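PA0821 (Pseudomonas aeruginosa, PDB 7DRG) probably serves as the immunity protein (antitoxin) that neutralises a putative VRR-NUC domain effector of the type VI secretion system. Local coordinates at residues 39-47 / 162-173. Residues are numbered along the deposited sequence; the frame is centred on the assembly and turned at random.
Sequences CLRGTLYFK and FLQLFIDFARRL
Phe162 directs its ring toward the strand with CG trans to its own backbone N (chi1 175°), and Leu40 of the strand swings its isobutyl group over one face of that ring with the same kind of torsion (chi1 172°). The motif is a helix packed along an antiparallel beta-sheet: segment 162-173 runs almost parallel to strand 39-46, their axes 7° apart and 9.9 Å at closest approach. The Leu40 methine lies over the centre of the phenyl face as a CH-pi contact, CG sitting 3.7 Å from the Phe162 centroid, while CD2 reaches back over Phe162 CG. The far end of the same ring meets the backbone, with Gly42 N near its plane, 3.5 Å from Phe162 CZ. One turn on, Phe166 reaches Gly42, where no side chain intervenes, its CE1 4.0 Å from Gly42 CA. Leu44 then divides its two methyls: CD2 touches Phe166 CZ at 3.5 Å, and CD1 packs against Phe169 CB at 3.7 Å. The ring of Phe169 is spent on other neighbours, Phe148 and Cys61 of helix 52-69. This apolar seam lies in the interior, with Leu235 of strand 233-237 beside Leu44 and Ala170. On the other face of the strand, the hydroxyl of Thr43 is hydrogen-bonded to Glu147. At the helix's C-terminal end, Leu173 CD1 covers one face of the Phe46 ring, and a water donates to both Leu173 O and Lys47 O, 2.7 Å from each.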
loop_
_atom_site.group_PDB
_atom_site.type_symbol
_atom_site.label_atom_id
_atom_site.label_comp_id
_atom_site.label_asym_id
_atom_site.label_seq_id
_atom_site.Cartn_x
_atom_site.Cartn_y
_atom_site.Cartn_z
ATOM N N CYS B 39 -14.052 -8.557 6.189
ATOM C CA CYS B 39 -15.341 -8.886 6.778
ATOM C C CYS B 39 -15.711 -7.817 7.801
ATOM O O CYS B 39 -14.985 -6.839 8.007
ATOM C CB CYS B 39 -15.298 -10.288 7.397
ATOM S SG CYS B 39 -14.084 -10.422 8.722
ATOM N N LEU B 40 -16.873 -8.000 8.421
ATOM C CA LEU B 40 -17.331 -7.140 9.506
ATOM C C LEU B 40 -17.060 -7.873 10.816
ATOM O O LEU B 40 -17.729 -8.863 11.127
ATOM C CB LEU B 40 -18.811 -6.823 9.337
ATOM C CG LEU B 40 -19.510 -6.090 10.477
ATOM C CD1 LEU B 40 -18.769 -4.818 10.839
ATOM C CD2 LEU B 40 -20.948 -5.785 10.053
ATOM N N ARG B 41 -16.095 -7.377 11.585
ATOM C CA ARG B 41 -15.615 -8.062 12.778
ATOM C C ARG B 41 -15.837 -7.207 14.015
ATOM O O ARG B 41 -15.644 -5.984 13.983
ATOM C CB ARG B 41 -14.127 -8.400 12.653
ATOM C CG ARG B 41 -13.589 -9.298 13.765
ATOM C CD ARG B 41 -12.160 -9.764 13.432
ATOM N NE ARG B 41 -11.168 -8.702 13.592
ATOM C CZ ARG B 41 -9.923 -8.806 13.124
ATOM N NH1 ARG B 41 -9.570 -9.896 12.467
ATOM N NH2 ARG B 41 -9.044 -7.833 13.310
ATOM N N GLY B 42 -16.233 -7.861 15.101
ATOM C CA GLY B 42 -16.352 -7.216 16.399
ATOM C C GLY B 42 -15.377 -7.838 17.377
ATOM O O GLY B 42 -15.145 -9.049 17.348
ATOM N N THR B 43 -14.804 -6.997 18.235
ATOM C CA THR B 43 -13.794 -7.394 19.211
ATOM C C THR B 43 -14.200 -6.860 20.577
ATOM O O THR B 43 -14.435 -5.655 20.726
ATOM C CB THR B 43 -12.429 -6.830 18.821
ATOM O OG1 THR B 43 -12.069 -7.298 17.515
ATOM C CG2 THR B 43 -11.371 -7.226 19.825
ATOM N N LEU B 44 -14.294 -7.751 21.566
ATOM C CA LEU B 44 -14.705 -7.386 22.918
ATOM C C LEU B 44 -13.657 -7.891 23.897
ATOM O O LEU B 44 -13.344 -9.084 23.907
ATOM C CB LEU B 44 -16.080 -7.976 23.257
ATOM C CG LEU B 44 -17.263 -7.518 22.403
ATOM C CD1 LEU B 44 -18.518 -8.278 22.794
ATOM C CD2 LEU B 44 -17.476 -6.031 22.564
ATOM N N TYR B 45 -13.105 -6.983 24.699
ATOM C CA TYR B 45 -12.168 -7.333 25.761
ATOM C C TYR B 45 -12.936 -7.366 27.079
ATOM O O TYR B 45 -13.536 -6.358 27.462
ATOM C CB TYR B 45 -11.026 -6.319 25.842
ATOM C CG TYR B 45 -10.193 -6.121 24.583
ATOM C CD1 TYR B 45 -10.638 -5.302 23.550
ATOM C CD2 TYR B 45 -8.932 -6.707 24.464
ATOM C CE1 TYR B 45 -9.858 -5.085 22.413
ATOM C CE2 TYR B 45 -8.152 -6.502 23.337
ATOM C CZ TYR B 45 -8.622 -5.693 22.320
ATOM O OH TYR B 45 -7.832 -5.489 21.205
ATOM N N PHE B 46 -12.901 -8.501 27.784
ATOM C CA PHE B 46 -13.759 -8.678 28.953
ATOM C C PHE B 46 -13.021 -9.478 30.015
ATOM O O PHE B 46 -12.005 -10.118 29.743
ATOM C CB PHE B 46 -15.080 -9.374 28.586
ATOM C CG PHE B 46 -14.906 -10.804 28.144
ATOM C CD1 PHE B 46 -14.516 -11.102 26.847
ATOM C CD2 PHE B 46 -15.136 -11.853 29.022
ATOM C CE1 PHE B 46 -14.341 -12.415 26.440
ATOM C CE2 PHE B 46 -14.970 -13.169 28.616
ATOM C CZ PHE B 46 -14.573 -13.450 27.319
ATOM N N LYS B 47 -13.564 -9.477 31.233
ATOM C CA LYS B 47 -12.916 -10.170 32.340
ATOM C C LYS B 47 -13.793 -11.299 32.874
ATOM O O LYS B 47 -14.947 -11.475 32.474
ATOM C CB LYS B 47 -12.548 -9.189 33.462
ATOM C CG LYS B 47 -11.526 -8.151 33.008
ATOM C CD LYS B 47 -10.971 -7.331 34.159
ATOM C CE LYS B 47 -10.000 -6.280 33.656
ATOM N NZ LYS B 47 -9.378 -5.530 34.786
ATOM N N PHE B 162 -25.655 -8.242 12.687
ATOM C CA PHE B 162 -24.386 -8.124 13.399
ATOM C C PHE B 162 -24.491 -7.103 14.523
ATOM O O PHE B 162 -24.014 -7.337 15.641
ATOM C CB PHE B 162 -23.265 -7.748 12.425
ATOM C CG PHE B 162 -21.950 -7.480 13.093
ATOM C CD1 PHE B 162 -21.674 -6.236 13.638
ATOM C CD2 PHE B 162 -20.989 -8.477 13.194
ATOM C CE1 PHE B 162 -20.483 -5.984 14.273
ATOM C CE2 PHE B 162 -19.780 -8.226 13.822
ATOM C CZ PHE B 162 -19.529 -6.986 14.366
ATOM N N LEU B 163 -25.113 -5.956 14.240
ATOM C CA LEU B 163 -25.284 -4.935 15.260
ATOM C C LEU B 163 -26.013 -5.491 16.483
ATOM O O LEU B 163 -25.592 -5.256 17.622
ATOM C CB LEU B 163 -26.042 -3.755 14.649
ATOM C CG LEU B 163 -26.494 -2.632 15.570
ATOM C CD1 LEU B 163 -25.305 -2.008 16.262
ATOM C CD2 LEU B 163 -27.265 -1.596 14.746
ATOM N N GLN B 164 -27.089 -6.253 16.264
ATOM C CA GLN B 164 -27.808 -6.866 17.375
ATOM C C GLN B 164 -26.912 -7.813 18.168
ATOM O O GLN B 164 -26.965 -7.841 19.403
ATOM C CB GLN B 164 -29.039 -7.610 16.853
ATOM C CG GLN B 164 -29.951 -8.117 17.955
ATOM C CD GLN B 164 -30.702 -6.991 18.643
ATOM O OE1 GLN B 164 -31.528 -6.312 18.024
ATOM N NE2 GLN B 164 -30.408 -6.774 19.920
ATOM N N LEU B 165 -26.082 -8.595 17.477
ATOM C CA LEU B 165 -25.153 -9.482 18.177
ATOM C C LEU B 165 -24.186 -8.685 19.040
ATOM O O LEU B 165 -23.935 -9.037 20.198
ATOM C CB LEU B 165 -24.374 -10.349 17.182
ATOM C CG LEU B 165 -25.124 -11.374 16.341
ATOM C CD1 LEU B 165 -24.139 -12.073 15.405
ATOM C CD2 LEU B 165 -25.855 -12.385 17.222
ATOM N N PHE B 166 -23.612 -7.612 18.481
ATOM C CA PHE B 166 -22.613 -6.847 19.221
ATOM C C PHE B 166 -23.202 -6.272 20.505
ATOM O O PHE B 166 -22.577 -6.342 21.571
ATOM C CB PHE B 166 -22.030 -5.741 18.331
ATOM C CG PHE B 166 -20.782 -5.120 18.881
ATOM C CD1 PHE B 166 -19.552 -5.723 18.676
ATOM C CD2 PHE B 166 -20.832 -3.936 19.600
ATOM C CE1 PHE B 166 -18.399 -5.154 19.190
ATOM C CE2 PHE B 166 -19.685 -3.366 20.109
ATOM C CZ PHE B 166 -18.463 -3.978 19.898
ATOM N N ILE B 167 -24.416 -5.726 20.427
ATOM C CA ILE B 167 -25.066 -5.195 21.621
ATOM C C ILE B 167 -25.427 -6.320 22.585
ATOM O O ILE B 167 -25.214 -6.205 23.797
ATOM C CB ILE B 167 -26.301 -4.368 21.229
ATOM C CG1 ILE B 167 -25.934 -3.274 20.221
ATOM C CG2 ILE B 167 -26.956 -3.787 22.474
ATOM C CD1 ILE B 167 -24.780 -2.408 20.641
ATOM N N ASP B 168 -25.998 -7.413 22.071
ATOM C CA ASP B 168 -26.366 -8.534 22.932
ATOM C C ASP B 168 -25.150 -9.093 23.654
ATOM O O ASP B 168 -25.223 -9.419 24.846
ATOM C CB ASP B 168 -27.041 -9.639 22.120
ATOM C CG ASP B 168 -28.487 -9.305 21.755
ATOM O OD1 ASP B 168 -28.980 -8.244 22.173
ATOM O OD2 ASP B 168 -29.127 -10.101 21.033
ATOM N N PHE B 169 -24.019 -9.205 22.949
ATOM C CA PHE B 169 -22.820 -9.756 23.576
ATOM C C PHE B 169 -22.265 -8.795 24.620
ATOM O O PHE B 169 -21.821 -9.219 25.695
ATOM C CB PHE B 169 -21.728 -10.048 22.529
ATOM C CG PHE B 169 -22.079 -11.108 21.510
ATOM C CD1 PHE B 169 -23.287 -11.779 21.529
ATOM C CD2 PHE B 169 -21.153 -11.437 20.522
ATOM C CE1 PHE B 169 -23.585 -12.739 20.584
ATOM C CE2 PHE B 169 -21.443 -12.399 19.572
ATOM C CZ PHE B 169 -22.650 -13.057 19.602
ATOM N N ALA B 170 -22.263 -7.497 24.311
ATOM C CA ALA B 170 -21.800 -6.509 25.278
ATOM C C ALA B 170 -22.632 -6.574 26.546
ATOM O O ALA B 170 -22.100 -6.491 27.660
ATOM C CB ALA B 170 -21.873 -5.109 24.669
ATOM N N ARG B 171 -23.943 -6.731 26.381
ATOM C CA ARG B 171 -24.854 -6.781 27.516
ATOM C C ARG B 171 -24.524 -7.942 28.451
ATOM O O ARG B 171 -24.582 -7.790 29.679
ATOM C CB ARG B 171 -26.283 -6.878 26.988
ATOM C CG ARG B 171 -27.374 -6.665 27.996
ATOM C CD ARG B 171 -28.527 -5.929 27.327
ATOM N NE ARG B 171 -28.822 -6.446 25.988
ATOM C CZ ARG B 171 -29.409 -5.733 25.033
ATOM N NH1 ARG B 171 -29.750 -4.469 25.266
ATOM N NH2 ARG B 171 -29.650 -6.271 23.841
ATOM N N ARG B 172 -24.146 -9.089 27.899
ATOM C CA ARG B 172 -23.866 -10.263 28.760
ATOM C C ARG B 172 -22.442 -10.279 29.312
ATOM O O ARG B 172 -22.272 -10.841 30.360
ATOM C CB ARG B 172 -23.846 -11.604 28.025
ATOM C CG ARG B 172 -24.822 -11.788 26.897
ATOM C CD ARG B 172 -25.105 -13.243 26.651
ATOM N NE ARG B 172 -26.407 -13.305 26.052
ATOM C CZ ARG B 172 -26.625 -13.216 24.761
ATOM N NH1 ARG B 172 -25.612 -13.096 23.936
ATOM N NH2 ARG B 172 -27.846 -13.252 24.289
ATOM N N LEU B 173 -21.468 -9.730 28.589
ATOM C CA LEU B 173 -20.085 -9.883 29.006
ATOM C C LEU B 173 -19.560 -8.684 29.776
ATOM O O LEU B 173 -18.477 -8.784 30.371
ATOM C CB LEU B 173 -19.189 -10.133 27.781
ATOM C CG LEU B 173 -19.535 -11.394 26.981
ATOM C CD1 LEU B 173 -18.674 -11.487 25.728
ATOM C CD2 LEU B 173 -19.358 -12.642 27.842
HETATM O O HOH W 1 -17.405 -10.259 32.423
#